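Side-chain contacts in glutathione S-transferase (Bombyx mori, PDB 3AY8), which probably transfers glutathione onto electrophilic substrates, as a homodimeric cytosolic enzyme of the glutathione S-transferase family: residues L141-F144 with L145-T148; P181-Q184 with R185-K188; L100-S104 with A105-V109. All blocks are in the same frame, centred on the assembly; numbering follows the deposited sequence.

Contact 1. Residues L141-F144 with L145-T148; sequences LNQF and LEKT
Phe-144 O has two donors, a water at 2.7 Å and, through a weak bond, Lys-147 N. The same water donates to Thr-148 OG1 at 2.8 Å, tying carbonyl to hydroxyl, while Trp-150 O bonds OG1 from beyond the turn. The backbone changes its spacing here. Leu-145 N bonds to Leu-141 O four residues back, but Glu-146 N turns to Gln-143 O, only three back, at 2.9 Å. That second donor stands above the carbonyl plane, 65° out of it, as fits a bond that spans only three residues.

On the buried side Leu-141 and Leu-145 run alongside each other in the same direction, with their CD1 methyls 4.0 Å apart. Leu-141 CG stands anti to the backbone N (chi1 176°), which brings that methyl forward. Val-151 touches both leucines, and Trp-186 adds to the cover of Leu-145. Replacing Leu-145 with an alanine removes both methyls and would probably open a gap between Leu-141 CD1 and Trp-186.

On the outer side a second water donates to Glu-146 OE1 at 2.7 Å and accepts from Gln-143 NE2. Asn-182 ND2 also bonds OE1, so two donors share this oxygen. The contact divides by chemistry: methyl packing on the buried leucine side, and water bridges joining polar groups that do not bond each other directly.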
loop_
_atom_site.group_PDB
_atom_site.type_symbol
_atom_site.label_atom_id
_atom_site.label_comp_id
_atom_site.label_asym_id
_atom_site.label_seq_id
_atom_site.Cartn_x
_atom_site.Cartn_y
_atom_site.Cartn_z
ATOM N N LEU A 141 -3.142 14.273 -4.085
ATOM C CA LEU A 141 -3.122 13.836 -5.483
ATOM C C LEU A 141 -3.194 15.054 -6.405
ATOM O O LEU A 141 -2.492 15.125 -7.399
ATOM C CB LEU A 141 -4.288 12.883 -5.786
ATOM C CG LEU A 141 -4.430 12.415 -7.249
ATOM C CD1 LEU A 141 -3.102 11.798 -7.825
ATOM C CD2 LEU A 141 -5.614 11.444 -7.416
ATOM N N ASN A 142 -4.064 15.995 -6.068
ATOM C CA ASN A 142 -4.210 17.211 -6.852
ATOM C C ASN A 142 -2.880 17.976 -6.968
ATOM O O ASN A 142 -2.579 18.533 -8.020
ATOM C CB ASN A 142 -5.309 18.102 -6.279
ATOM C CG ASN A 142 -5.559 19.337 -7.143
ATOM O OD1 ASN A 142 -5.987 19.237 -8.291
ATOM N ND2 ASN A 142 -5.289 20.499 -6.588
ATOM N N GLN A 143 -2.094 17.968 -5.892
ATOM C CA GLN A 143 -0.741 18.555 -5.881
ATOM C C GLN A 143 0.276 17.784 -6.729
ATOM O O GLN A 143 1.050 18.410 -7.472
ATOM C CB GLN A 143 -0.207 18.754 -4.451
ATOM C CG GLN A 143 -0.915 19.872 -3.676
ATOM C CD GLN A 143 -1.007 21.179 -4.474
ATOM O OE1 GLN A 143 0.002 21.732 -4.909
ATOM N NE2 GLN A 143 -2.221 21.659 -4.674
ATOM N N PHE A 144 0.279 16.449 -6.642
ATOM C CA PHE A 144 1.136 15.634 -7.536
ATOM C C PHE A 144 0.962 16.104 -8.979
ATOM O O PHE A 144 1.935 16.272 -9.716
ATOM C CB PHE A 144 0.787 14.130 -7.490
ATOM C CG PHE A 144 0.906 13.493 -6.130
ATOM C CD1 PHE A 144 1.733 14.027 -5.141
ATOM C CD2 PHE A 144 0.218 12.321 -5.859
ATOM C CE1 PHE A 144 1.825 13.414 -3.879
ATOM C CE2 PHE A 144 0.314 11.701 -4.623
ATOM C CZ PHE A 144 1.106 12.250 -3.630
ATOM N N LEU A 145 -0.291 16.328 -9.361
ATOM C CA LEU A 145 -0.655 16.660 -10.736
ATOM C C LEU A 145 -0.510 18.154 -11.080
ATOM O O LEU A 145 -0.867 18.578 -12.175
ATOM C CB LEU A 145 -2.079 16.172 -11.016
ATOM C CG LEU A 145 -2.251 14.653 -11.027
ATOM C CD1 LEU A 145 -3.714 14.287 -10.868
ATOM C CD2 LEU A 145 -1.654 14.033 -12.306
ATOM N N GLU A 146 0.001 18.939 -10.136
ATOM C CA GLU A 146 0.324 20.346 -10.381
ATOM C C GLU A 146 1.701 20.432 -11.033
ATOM O O GLU A 146 1.944 21.289 -11.884
ATOM C CB GLU A 146 0.318 21.136 -9.060
ATOM C CG GLU A 146 0.718 22.625 -9.189
ATOM C CD GLU A 146 -0.323 23.450 -9.914
ATOM O OE1 GLU A 146 -1.530 23.132 -9.812
ATOM O OE2 GLU A 146 0.063 24.419 -10.595
ATOM N N LYS A 147 2.586 19.527 -10.627
ATOM C CA LYS A 147 3.974 19.508 -11.077
ATOM C C LYS A 147 4.116 18.885 -12.464
ATOM O O LYS A 147 4.789 19.445 -13.333
ATOM C CB LYS A 147 4.838 18.744 -10.065
ATOM C CG LYS A 147 4.662 19.210 -8.626
ATOM C CD LYS A 147 5.509 18.386 -7.653
ATOM C CE LYS A 147 5.496 18.989 -6.255
ATOM N NZ LYS A 147 4.157 18.899 -5.599
ATOM N N THR A 148 3.475 17.732 -12.666
ATOM C CA THR A 148 3.582 16.982 -13.927
ATOM C C THR A 148 2.200 16.689 -14.527
ATOM O O THR A 148 1.184 16.697 -13.808
ATOM C CB THR A 148 4.335 15.637 -13.727
ATOM O OG1 THR A 148 3.732 14.898 -12.661
ATOM C CG2 THR A 148 5.817 15.854 -13.383
HETATM O O HOH W 1 -2.547 23.549 -7.354
HETATM O O HOH W 2 4.183 14.838 -9.918
#

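Contact 2. Residues P181-Q184 with R185-K188; sequences PNIQ and RWIK
Arg-185 and Asn-182 meet as crossing side chains, their guanidinium and amide planes 42° apart. The arginine chain runs out from the helix and bends at chi3 (80°), which folds the guanidinium back over the preceding turn. One face of the group then lies over Asn-182 O, 4.0 Å from CZ and above the centre of the plane, while NH1 comes to 3.3 Å from Asn-182 OD1. Hydrogen bonds to other parts of the chain fix both groups: NH2 bonds to the carbonyl oxygens of Leu-145 and Lys-149, and Asn-182 ND2 is engaged by Glu-146. The guanidinium therefore spans from its own helix to the last turn of helix 128-147 and the chain just after it. A further polar anchor is Trp-186 NE1, which bonds Asp-160 OD1 and would hold the indole against rotation.

The apolar contact is that of Ile-183 CG2 with Trp-186 CE3, 4.1 Å apart. With CG anti to the backbone N (chi1 164°), Trp-186 swings its rings toward helix 158-173, where Ile-163 and Met-167 touch them.

Two carbonyls are touched by side-chain carbons. Ile-183 O approaches Trp-186 CE3 in the plane of the indole, at the edge of the ring, and the aliphatic part of Lys-188 passes Gln-184 O, with CG at 3.5 Å.

The backbone bonds are regular, each spanning four residues. Arg-185 N reaches Pro-181 O at 3.0 Å, and Ile-187 N reaches Ile-183 O at 2.8 Å. At the start of the helix, Asn-182 N bonds Asn-142 OD1 of helix 128-147, and Ile-183 N adds a weak bond to the same oxygen. Regular alpha-helical turns, pinned by polar side chains to a neighbouring helix and by the packing and NE1 bond of a tryptophan to another, belong to the all-helical C-terminal domain of the glutathione S-transferase fold.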
loop_
_atom_site.group_PDB
_atom_site.type_symbol
_atom_site.label_atom_id
_atom_site.label_comp_id
_atom_site.label_asym_id
_atom_site.label_seq_id
_atom_site.Cartn_x
_atom_site.Cartn_y
_atom_site.Cartn_z
ATOM N N PRO A 181 -8.787 20.960 -9.646
ATOM C CA PRO A 181 -8.744 21.096 -11.103
ATOM C C PRO A 181 -7.694 20.205 -11.781
ATOM O O PRO A 181 -7.893 19.808 -12.929
ATOM C CB PRO A 181 -8.425 22.597 -11.331
ATOM C CG PRO A 181 -7.941 23.119 -10.017
ATOM C CD PRO A 181 -8.580 22.254 -8.957
ATOM N N ASN A 182 -6.597 19.896 -11.090
ATOM C CA ASN A 182 -5.550 19.027 -11.672
ATOM C C ASN A 182 -5.990 17.573 -11.858
ATOM O O ASN A 182 -5.639 16.946 -12.853
ATOM C CB ASN A 182 -4.233 19.116 -10.886
ATOM C CG ASN A 182 -3.665 20.540 -10.853
ATOM O OD1 ASN A 182 -3.768 21.287 -11.828
ATOM N ND2 ASN A 182 -3.069 20.909 -9.733
ATOM N N ILE A 183 -6.759 17.054 -10.898
ATOM C CA ILE A 183 -7.413 15.744 -11.040
ATOM C C ILE A 183 -8.427 15.769 -12.191
ATOM O O ILE A 183 -8.503 14.823 -12.980
ATOM C CB ILE A 183 -8.120 15.262 -9.726
ATOM C CG1 ILE A 183 -7.126 15.219 -8.546
ATOM C CG2 ILE A 183 -8.759 13.862 -9.939
ATOM C CD1 ILE A 183 -7.735 14.793 -7.208
ATOM N N GLN A 184 -9.212 16.844 -12.278
ATOM C CA GLN A 184 -10.181 16.997 -13.381
ATOM C C GLN A 184 -9.504 16.918 -14.746
ATOM O O GLN A 184 -9.996 16.243 -15.643
ATOM C CB GLN A 184 -10.967 18.310 -13.255
ATOM C CG GLN A 184 -11.908 18.345 -12.060
ATOM C CD GLN A 184 -12.681 19.638 -11.965
ATOM O OE1 GLN A 184 -12.100 20.721 -11.884
ATOM N NE2 GLN A 184 -13.998 19.532 -11.948
ATOM N N ARG A 185 -8.361 17.587 -14.886
ATOM C CA ARG A 185 -7.577 17.547 -16.123
ATOM C C ARG A 185 -7.061 16.124 -16.399
ATOM O O ARG A 185 -7.183 15.591 -17.509
ATOM C CB ARG A 185 -6.386 18.502 -16.012
ATOM C CG ARG A 185 -5.436 18.477 -17.230
ATOM C CD ARG A 185 -4.054 19.041 -16.897
ATOM N NE ARG A 185 -3.204 18.063 -16.207
ATOM C CZ ARG A 185 -2.586 18.260 -15.042
ATOM N NH1 ARG A 185 -2.709 19.418 -14.392
ATOM N NH2 ARG A 185 -1.830 17.294 -14.521
ATOM N N TRP A 186 -6.468 15.524 -15.375
ATOM C CA TRP A 186 -5.821 14.226 -15.513
ATOM C C TRP A 186 -6.826 13.119 -15.839
ATOM O O TRP A 186 -6.524 12.229 -16.633
ATOM C CB TRP A 186 -5.016 13.935 -14.240
ATOM C CG TRP A 186 -4.590 12.520 -14.018
ATOM C CD1 TRP A 186 -3.478 11.916 -14.512
ATOM C CD2 TRP A 186 -5.252 11.543 -13.199
ATOM N NE1 TRP A 186 -3.403 10.616 -14.059
ATOM C CE2 TRP A 186 -4.478 10.363 -13.249
ATOM C CE3 TRP A 186 -6.423 11.555 -12.425
ATOM C CZ2 TRP A 186 -4.839 9.195 -12.565
ATOM C CZ3 TRP A 186 -6.783 10.403 -11.739
ATOM C CH2 TRP A 186 -5.993 9.231 -11.820
ATOM N N ILE A 187 -8.015 13.189 -15.247
ATOM C CA ILE A 187 -9.024 12.143 -15.432
ATOM C C ILE A 187 -9.572 12.090 -16.869
ATOM O O ILE A 187 -9.952 11.023 -17.352
ATOM C CB ILE A 187 -10.160 12.226 -14.376
ATOM C CG1 ILE A 187 -10.930 10.905 -14.305
ATOM C CG2 ILE A 187 -11.089 13.397 -14.642
ATOM C CD1 ILE A 187 -10.235 9.846 -13.470
ATOM N N LYS A 188 -9.587 13.238 -17.549
ATOM C CA LYS A 188 -9.879 13.294 -18.992
ATOM C C LYS A 188 -8.728 12.703 -19.801
ATOM O O LYS A 188 -8.959 12.003 -20.774
ATOM C CB LYS A 188 -10.112 14.730 -19.451
ATOM C CG LYS A 188 -11.260 15.434 -18.780
ATOM C CD LYS A 188 -11.237 16.901 -19.185
ATOM C CE LYS A 188 -12.363 17.680 -18.514
ATOM N NZ LYS A 188 -12.022 19.127 -18.496
#

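Contact 3. Residues L100-S104 with A105-V109; sequences LYFDS and ASLYV
Phe-102 carries CG opposite the backbone N (chi1 168°), and this torsion sets the phenyl ring alongside the next turn. Phe-102 CE2 lies 4.2 Å from Leu-107 CB, and CD1 of the same ring comes near Ser-106 CB; both carbons approach the ring obliquely. Asp-103 and Leu-107 share that first torsion and cross at a slant; in the leucine it brings CD2 to 3.7 Å from Asp-103 OD1. The carboxylate has its polar partners outside: OD1 bonds Ser-166 OG, and OD2 forms a salt bridge with Arg-69 NE. A methyl thus flanks an oxygen that already has a hydroxyl partner.

The backbone between these groups contains a wider pi-type turn inside the long helix 90-120 of the all-helical glutathione S-transferase C-terminal domain. Phe-102 O accepts two amides at once, Ser-106 N at 3.0 Å and Leu-107 N at 3.1 Å, the second in the carbonyl plane and nearly straight at the hydrogen (169°). Beyond it the spacing is five residues, since Tyr-108 N bonds Asp-103 O at 2.9 Å. Before it Ala-105 N still bonds Tyr-101 O, four residues back. The short axes of 100-104 and 105-109 differ by 42°, a bend consistent with the widened turn.

At the dimer interface Ser-104 OG occupies the position between its backbone N and carbonyl carbon, 3.0 Å from Tyr-101 O, and forms a hydrogen bond with Ser-104 OG of the second subunit. Tyr-101 stacks on Tyr-101 of that subunit. One turn on, Val-109 CG2 is packed tightly against Ser-104 O, at 3.1 Å, and the valine itself touches Val-109 of the second subunit.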
loop_
_atom_site.group_PDB
_atom_site.type_symbol
_atom_site.label_atom_id
_atom_site.label_comp_id
_atom_site.label_asym_id
_atom_site.label_seq_id
_atom_site.Cartn_x
_atom_site.Cartn_y
_atom_site.Cartn_z
ATOM N N LEU A 100 2.389 4.444 -6.249
ATOM C CA LEU A 100 1.712 3.151 -6.073
ATOM C C LEU A 100 1.397 2.899 -4.611
ATOM O O LEU A 100 0.282 2.505 -4.286
ATOM C CB LEU A 100 2.528 1.987 -6.670
ATOM C CG LEU A 100 2.601 1.951 -8.208
ATOM C CD1 LEU A 100 3.683 0.967 -8.704
ATOM C CD2 LEU A 100 1.224 1.617 -8.824
ATOM N N TYR A 101 2.365 3.141 -3.724
ATOM C CA TYR A 101 2.112 2.983 -2.291
ATOM C C TYR A 101 1.111 4.004 -1.784
ATOM O O TYR A 101 0.296 3.684 -0.937
ATOM C CB TYR A 101 3.409 2.993 -1.453
ATOM C CG TYR A 101 4.181 1.700 -1.615
ATOM C CD1 TYR A 101 3.711 0.501 -1.066
ATOM C CD2 TYR A 101 5.358 1.669 -2.355
ATOM C CE1 TYR A 101 4.419 -0.694 -1.246
ATOM C CE2 TYR A 101 6.054 0.490 -2.540
ATOM C CZ TYR A 101 5.585 -0.683 -1.989
ATOM O OH TYR A 101 6.307 -1.839 -2.194
ATOM N N PHE A 102 1.144 5.216 -2.336
ATOM C CA PHE A 102 0.088 6.205 -2.069
ATOM C C PHE A 102 -1.297 5.669 -2.468
ATOM O O PHE A 102 -2.252 5.805 -1.710
ATOM C CB PHE A 102 0.428 7.531 -2.762
ATOM C CG PHE A 102 -0.701 8.524 -2.793
ATOM C CD1 PHE A 102 -0.891 9.421 -1.738
ATOM C CD2 PHE A 102 -1.568 8.572 -3.881
ATOM C CE1 PHE A 102 -1.936 10.341 -1.778
ATOM C CE2 PHE A 102 -2.622 9.510 -3.929
ATOM C CZ PHE A 102 -2.797 10.390 -2.887
ATOM N N ASP A 103 -1.405 5.047 -3.648
ATOM C CA ASP A 103 -2.659 4.421 -4.065
ATOM C C ASP A 103 -3.115 3.360 -3.038
ATOM O O ASP A 103 -4.279 3.332 -2.634
ATOM C CB ASP A 103 -2.520 3.767 -5.453
ATOM C CG ASP A 103 -3.834 3.207 -5.963
ATOM O OD1 ASP A 103 -4.795 3.993 -6.122
ATOM O OD2 ASP A 103 -3.922 1.986 -6.195
ATOM N N SER A 104 -2.182 2.505 -2.621
ATOM C CA SER A 104 -2.496 1.347 -1.788
ATOM C C SER A 104 -2.736 1.693 -0.325
ATOM O O SER A 104 -3.569 1.059 0.319
ATOM C CB SER A 104 -1.368 0.307 -1.879
ATOM O OG SER A 104 -0.229 0.731 -1.150
ATOM N N ALA A 105 -1.999 2.678 0.197
ATOM C CA ALA A 105 -2.045 3.016 1.629
ATOM C C ALA A 105 -2.972 4.175 1.988
ATOM O O ALA A 105 -3.364 4.311 3.153
ATOM C CB ALA A 105 -0.628 3.312 2.155
ATOM N N SER A 106 -3.283 5.038 1.017
ATOM C CA SER A 106 -4.090 6.240 1.302
ATOM C C SER A 106 -5.346 6.308 0.442
ATOM O O SER A 106 -6.454 6.397 0.960
ATOM C CB SER A 106 -3.270 7.530 1.081
ATOM O OG SER A 106 -2.184 7.584 1.975
ATOM N N LEU A 107 -5.164 6.256 -0.871
ATOM C CA LEU A 107 -6.274 6.509 -1.782
ATOM C C LEU A 107 -7.330 5.413 -1.745
ATOM O O LEU A 107 -8.479 5.671 -1.369
ATOM C CB LEU A 107 -5.785 6.790 -3.208
ATOM C CG LEU A 107 -6.831 7.119 -4.293
ATOM C CD1 LEU A 107 -7.742 8.299 -3.926
ATOM C CD2 LEU A 107 -6.146 7.389 -5.603
ATOM N N TYR A 108 -6.971 4.202 -2.147
ATOM C CA TYR A 108 -7.996 3.174 -2.254
ATOM C C TYR A 108 -8.511 2.756 -0.883
ATOM O O TYR A 108 -9.670 2.376 -0.746
ATOM C CB TYR A 108 -7.570 1.950 -3.085
ATOM C CG TYR A 108 -8.798 1.093 -3.381
ATOM C CD1 TYR A 108 -9.776 1.554 -4.270
ATOM C CD2 TYR A 108 -9.035 -0.106 -2.699
ATOM C CE1 TYR A 108 -10.924 0.823 -4.530
ATOM C CE2 TYR A 108 -10.208 -0.863 -2.946
ATOM C CZ TYR A 108 -11.138 -0.376 -3.869
ATOM O OH TYR A 108 -12.294 -1.072 -4.153
ATOM N N VAL A 109 -7.639 2.835 0.118
ATOM C CA VAL A 109 -7.993 2.580 1.509
ATOM C C VAL A 109 -9.174 3.462 1.967
ATOM O O VAL A 109 -10.092 2.986 2.630
ATOM C CB VAL A 109 -6.751 2.820 2.430
ATOM C CG1 VAL A 109 -7.161 3.073 3.888
ATOM C CG2 VAL A 109 -5.811 1.646 2.329
#

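How the contacts relate
The three contacts lie on three helices of one domain, two pairs of which touch. Contacts 1 and 2, centred 10 Å apart, are joined by hydrogen bonds, among them Leu-145 O to Arg-185 NH2 at 2.8 Å and the pair of Glu-146 with Asn-182. Contact 3 reaches contact 1 through an edge-to-face pair of rings, Phe-102 CD2 being 3.7 Å from Phe-144 CE2, but its nearest atoms to contact 2 are about 6 Å away. Contact 1 thus stands between the dimer-facing helix 90-120 and helix 181-190. All three belong to the helical C-terminal region, whereas glutathione in this family is bound chiefly by the thioredoxin-like N-terminal domain.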